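Local coordinates for glycosyl hydrolase, family 31/fibronectin type III domain protein (Clostridium perfringens, PDB 4UAP) that binds N-acetylgalactosamine through a calcium-containing family 32 carbohydrate-binding module, probably directing the parent family 31 glycoside hydrolase to galacto-configured sugars, at residues Ile82-Ala92 with Glu105-Tyr116. Numbering follows the deposited sequence. Where two conformers were deposited one is given.
Sequences INIAAMKKVKA and EKANITSATTVY
Ile109 packs against the start of strand 87-92. Its CB lies near the carbonyl oxygens of Met87 and Lys88. CG2, anti to the backbone N, meets Ile82 CD1 at 4.0 Å. CG1, beside the backbone N and anti to the carbonyl carbon (chi1 -65°), runs beside Lys88 O. At the tip, CD1 lies 3.9 Å from both Met87 CE and Val90 CG1, so one methyl joins two residues of the strand. The main chain is tied at the same point: Ile109 N gives an almost straight bond to Lys88 O (2.9 Å, 177°). Farther along, Val90 and Lys106 form an antiparallel hydrogen-bonded pair, each N bonded to the other's O. Val90 CG1 also reaches the edge of the Tyr116 ring, near its plane. Ala92 CB sits over a face of that ring in a CH-pi contact, 4.3 Å from the centroid. Lys89 NZ makes only a long, weak salt bridge with Glu105 OE2 (3.6 Å). A water joins Ile82 N to Thr110 O. The Tyr116 hydroxyl is hydrogen-bonded to Gly104 O, and its ring stacks on Phe70. Just before strand 87-96, Ala85 touches the bound sugar. Lys88 and Lys89 form a classic beta bulge opposite Asp132. The contact thus spans the beta-sandwich: hairpin 87-96/99-106 belongs to one sheet, where strand 125-133 flanks strand 87-96 on the side away from strand 99-106, whereas strand 113-118 pairs with strand 64-74 in the other.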
loop_
_atom_site.group_PDB
_atom_site.type_symbol
_atom_site.label_atom_id
_atom_site.label_comp_id
_atom_site.label_asym_id
_atom_site.label_seq_id
_atom_site.Cartn_x
_atom_site.Cartn_y
_atom_site.Cartn_z
ATOM N N ILE A 82 -11.430 8.493 -8.342
ATOM C CA ILE A 82 -10.704 8.061 -7.148
ATOM C C ILE A 82 -11.358 8.649 -5.884
ATOM O O ILE A 82 -11.721 9.833 -5.844
ATOM C CB ILE A 82 -9.223 8.461 -7.224
ATOM C CG1 ILE A 82 -8.408 7.724 -6.158
ATOM C CG2 ILE A 82 -9.061 9.987 -7.115
ATOM C CD1 ILE A 82 -6.918 7.650 -6.490
ATOM N N ASN A 83 -11.534 7.816 -4.862
ATOM C CA ASN A 83 -12.205 8.261 -3.645
ATOM C C ASN A 83 -11.342 9.231 -2.853
ATOM O O ASN A 83 -10.115 9.192 -2.922
ATOM C CB ASN A 83 -12.598 7.061 -2.771
ATOM C CG ASN A 83 -13.353 7.473 -1.515
ATOM O OD1 ASN A 83 -12.795 7.478 -0.417
ATOM N ND2 ASN A 83 -14.630 7.834 -1.678
ATOM N N ILE A 84 -11.990 10.109 -2.101
ATOM C CA ILE A 84 -11.286 11.114 -1.314
ATOM C C ILE A 84 -10.326 10.507 -0.257
ATOM O O ILE A 84 -9.338 11.137 0.137
ATOM C CB ILE A 84 -12.316 12.047 -0.634
ATOM C CG1 ILE A 84 -11.651 13.322 -0.112
ATOM C CG2 ILE A 84 -13.080 11.310 0.448
ATOM C CD1 ILE A 84 -12.646 14.314 0.501
ATOM N N ALA A 85 -10.594 9.279 0.186
ATOM C CA ALA A 85 -9.733 8.647 1.192
ATOM C C ALA A 85 -8.545 7.904 0.567
ATOM O O ALA A 85 -7.661 7.435 1.281
ATOM C CB ALA A 85 -10.554 7.691 2.063
ATOM N N ALA A 86 -8.521 7.799 -0.760
ATOM C CA ALA A 86 -7.453 7.075 -1.448
ATOM C C ALA A 86 -6.082 7.763 -1.370
ATOM O O ALA A 86 -5.964 8.966 -1.112
ATOM C CB ALA A 86 -7.835 6.853 -2.913
ATOM N N MET A 87 -5.046 6.965 -1.602
ATOM C CA MET A 87 -3.672 7.446 -1.690
ATOM C C MET A 87 -3.521 8.473 -2.828
ATOM O O MET A 87 -4.123 8.328 -3.898
ATOM C CB MET A 87 -2.723 6.256 -1.900
ATOM C CG MET A 87 -1.263 6.494 -1.469
ATOM S SD MET A 87 -0.321 4.936 -1.480
ATOM C CE MET A 87 -0.530 4.429 -3.178
ATOM N N LYS A 88 -2.727 9.511 -2.584
ATOM C CA LYS A 88 -2.457 10.544 -3.580
ATOM C C LYS A 88 -0.981 10.562 -3.964
ATOM O O LYS A 88 -0.628 10.929 -5.082
ATOM C CB LYS A 88 -2.858 11.921 -3.053
ATOM C CG LYS A 88 -2.703 13.037 -4.090
ATOM C CD LYS A 88 -3.089 14.407 -3.529
ATOM C CE LYS A 88 -3.124 15.453 -4.639
ATOM N NZ LYS A 88 -3.394 16.827 -4.118
ATOM N N LYS A 89 -0.123 10.175 -3.017
ATOM C CA LYS A 89 1.324 10.227 -3.203
ATOM C C LYS A 89 2.017 9.105 -2.437
ATOM O O LYS A 89 1.691 8.824 -1.287
ATOM C CB LYS A 89 1.870 11.582 -2.752
ATOM C CG LYS A 89 3.350 11.802 -3.015
ATOM C CD LYS A 89 3.684 13.256 -2.684
ATOM C CE LYS A 89 5.168 13.512 -2.576
ATOM N NZ LYS A 89 5.411 14.955 -2.240
ATOM N N VAL A 90 2.989 8.478 -3.079
ATOM C CA VAL A 90 3.607 7.287 -2.530
ATOM C C VAL A 90 5.066 7.267 -2.911
ATOM O O VAL A 90 5.458 7.824 -3.939
ATOM C CB VAL A 90 2.905 6.002 -3.046
ATOM C CG1 VAL A 90 3.111 5.833 -4.555
ATOM C CG2 VAL A 90 3.355 4.753 -2.270
ATOM N N LYS A 91 5.878 6.639 -2.076
ATOM C CA LYS A 91 7.246 6.352 -2.463
ATOM C C LYS A 91 7.543 4.906 -2.122
ATOM O O LYS A 91 6.804 4.268 -1.364
ATOM C CB LYS A 91 8.237 7.292 -1.762
ATOM C CG LYS A 91 8.273 7.156 -0.245
ATOM C CD LYS A 91 9.453 7.927 0.356
ATOM C CE LYS A 91 9.538 7.676 1.856
ATOM N NZ LYS A 91 10.589 8.493 2.525
ATOM N N ALA A 92 8.629 4.382 -2.669
ATOM C CA ALA A 92 9.005 3.020 -2.347
ATOM C C ALA A 92 10.515 2.838 -2.428
ATOM O O ALA A 92 11.210 3.550 -3.160
ATOM C CB ALA A 92 8.298 2.039 -3.270
ATOM N N GLU A 105 9.109 8.057 -6.376
ATOM C CA GLU A 105 7.862 8.546 -5.826
ATOM C C GLU A 105 6.853 8.693 -6.943
ATOM O O GLU A 105 7.211 9.036 -8.068
ATOM C CB GLU A 105 8.101 9.879 -5.110
ATOM C CG GLU A 105 6.855 10.710 -4.847
ATOM C CD GLU A 105 7.200 12.142 -4.427
ATOM O OE1 GLU A 105 7.979 12.315 -3.459
ATOM O OE2 GLU A 105 6.701 13.092 -5.077
ATOM N N LYS A 106 5.596 8.399 -6.648
ATOM C CA LYS A 106 4.535 8.655 -7.607
ATOM C C LYS A 106 3.541 9.595 -6.956
ATOM O O LYS A 106 3.104 9.351 -5.830
ATOM C CB LYS A 106 3.880 7.351 -8.057
ATOM C CG LYS A 106 4.793 6.532 -8.980
ATOM C CD LYS A 106 4.166 5.216 -9.405
ATOM C CE LYS A 106 5.232 4.255 -9.936
ATOM N NZ LYS A 106 6.011 4.832 -11.066
ATOM N N ALA A 107 3.211 10.684 -7.652
ATOM C CA ALA A 107 2.372 11.739 -7.078
ATOM C C ALA A 107 1.114 11.989 -7.906
ATOM O O ALA A 107 0.991 11.490 -9.024
ATOM C CB ALA A 107 3.182 13.030 -6.933
ATOM N N ASN A 108 0.179 12.755 -7.338
ATOM C CA ASN A 108 -1.077 13.092 -8.001
ATOM C C ASN A 108 -1.794 11.863 -8.532
ATOM O O ASN A 108 -2.316 11.854 -9.647
ATOM C CB ASN A 108 -0.818 14.089 -9.125
ATOM C CG ASN A 108 -0.143 15.343 -8.625
ATOM O OD1 ASN A 108 1.027 15.594 -8.917
ATOM N ND2 ASN A 108 -0.868 16.127 -7.840
ATOM N N ILE A 109 -1.817 10.815 -7.718
ATOM C CA ILE A 109 -2.442 9.568 -8.115
ATOM C C ILE A 109 -3.928 9.769 -8.323
ATOM O O ILE A 109 -4.598 10.315 -7.449
ATOM C CB ILE A 109 -2.207 8.467 -7.063
ATOM C CG1 ILE A 109 -0.708 8.136 -6.996
ATOM C CG2 ILE A 109 -3.034 7.227 -7.392
ATOM C CD1 ILE A 109 -0.310 7.323 -5.769
ATOM N N THR A 110 -4.439 9.340 -9.476
ATOM C CA THR A 110 -5.871 9.425 -9.757
ATOM C C THR A 110 -6.448 8.144 -10.348
ATOM O O THR A 110 -7.646 8.074 -10.609
ATOM C CB THR A 110 -6.204 10.576 -10.749
ATOM O OG1 THR A 110 -5.444 10.407 -11.955
ATOM C CG2 THR A 110 -5.902 11.942 -10.130
ATOM N N SER A 111 -5.614 7.133 -10.575
ATOM C CA SER A 111 -6.085 5.943 -11.285
ATOM C C SER A 111 -6.359 4.759 -10.356
ATOM O O SER A 111 -5.931 4.752 -9.201
ATOM C CB SER A 111 -5.073 5.534 -12.356
ATOM O OG SER A 111 -3.818 5.259 -11.771
ATOM N N ALA A 112 -7.059 3.752 -10.880
ATOM C CA ALA A 112 -7.442 2.582 -10.094
ATOM C C ALA A 112 -6.225 1.793 -9.605
ATOM O O ALA A 112 -6.285 1.133 -8.572
ATOM C CB ALA A 112 -8.365 1.675 -10.903
ATOM N N THR A 113 -5.126 1.847 -10.352
ATOM C CA THR A 113 -3.908 1.169 -9.909
ATOM C C THR A 113 -2.726 2.098 -10.010
ATOM O O THR A 113 -2.692 2.993 -10.859
ATOM C CB THR A 113 -3.588 -0.102 -10.734
ATOM O OG1 THR A 113 -3.401 0.254 -12.109
ATOM C CG2 THR A 113 -4.704 -1.134 -10.618
ATOM N N THR A 114 -1.763 1.880 -9.126
ATOM C CA THR A 114 -0.494 2.574 -9.172
ATOM C C THR A 114 0.546 1.491 -9.339
ATOM O O THR A 114 0.699 0.636 -8.466
ATOM C CB THR A 114 -0.242 3.397 -7.901
ATOM O OG1 THR A 114 -1.202 4.461 -7.838
ATOM C CG2 THR A 114 1.178 3.983 -7.892
ATOM N N VAL A 115 1.231 1.503 -10.475
ATOM C CA VAL A 115 2.122 0.405 -10.820
ATOM C C VAL A 115 3.586 0.845 -10.801
ATOM O O VAL A 115 3.962 1.818 -11.458
ATOM C CB VAL A 115 1.766 -0.178 -12.199
ATOM C CG1 VAL A 115 2.706 -1.332 -12.561
ATOM C CG2 VAL A 115 0.317 -0.660 -12.206
ATOM N N TYR A 116 4.390 0.139 -10.009
ATOM C CA TYR A 116 5.843 0.298 -10.019
ATOM C C TYR A 116 6.441 -0.751 -10.937
ATOM O O TYR A 116 6.442 -1.942 -10.607
ATOM C CB TYR A 116 6.431 0.167 -8.605
ATOM C CG TYR A 116 6.436 1.453 -7.804
ATOM C CD1 TYR A 116 5.272 1.940 -7.216
ATOM C CD2 TYR A 116 7.609 2.175 -7.627
ATOM C CE1 TYR A 116 5.278 3.118 -6.470
ATOM C CE2 TYR A 116 7.629 3.346 -6.890
ATOM C CZ TYR A 116 6.459 3.818 -6.314
ATOM O OH TYR A 116 6.490 4.987 -5.581
HETATM O O HOH W 1 -9.808 9.576 -10.635
HETATM O O HOH W 2 7.904 14.721 -2.178
#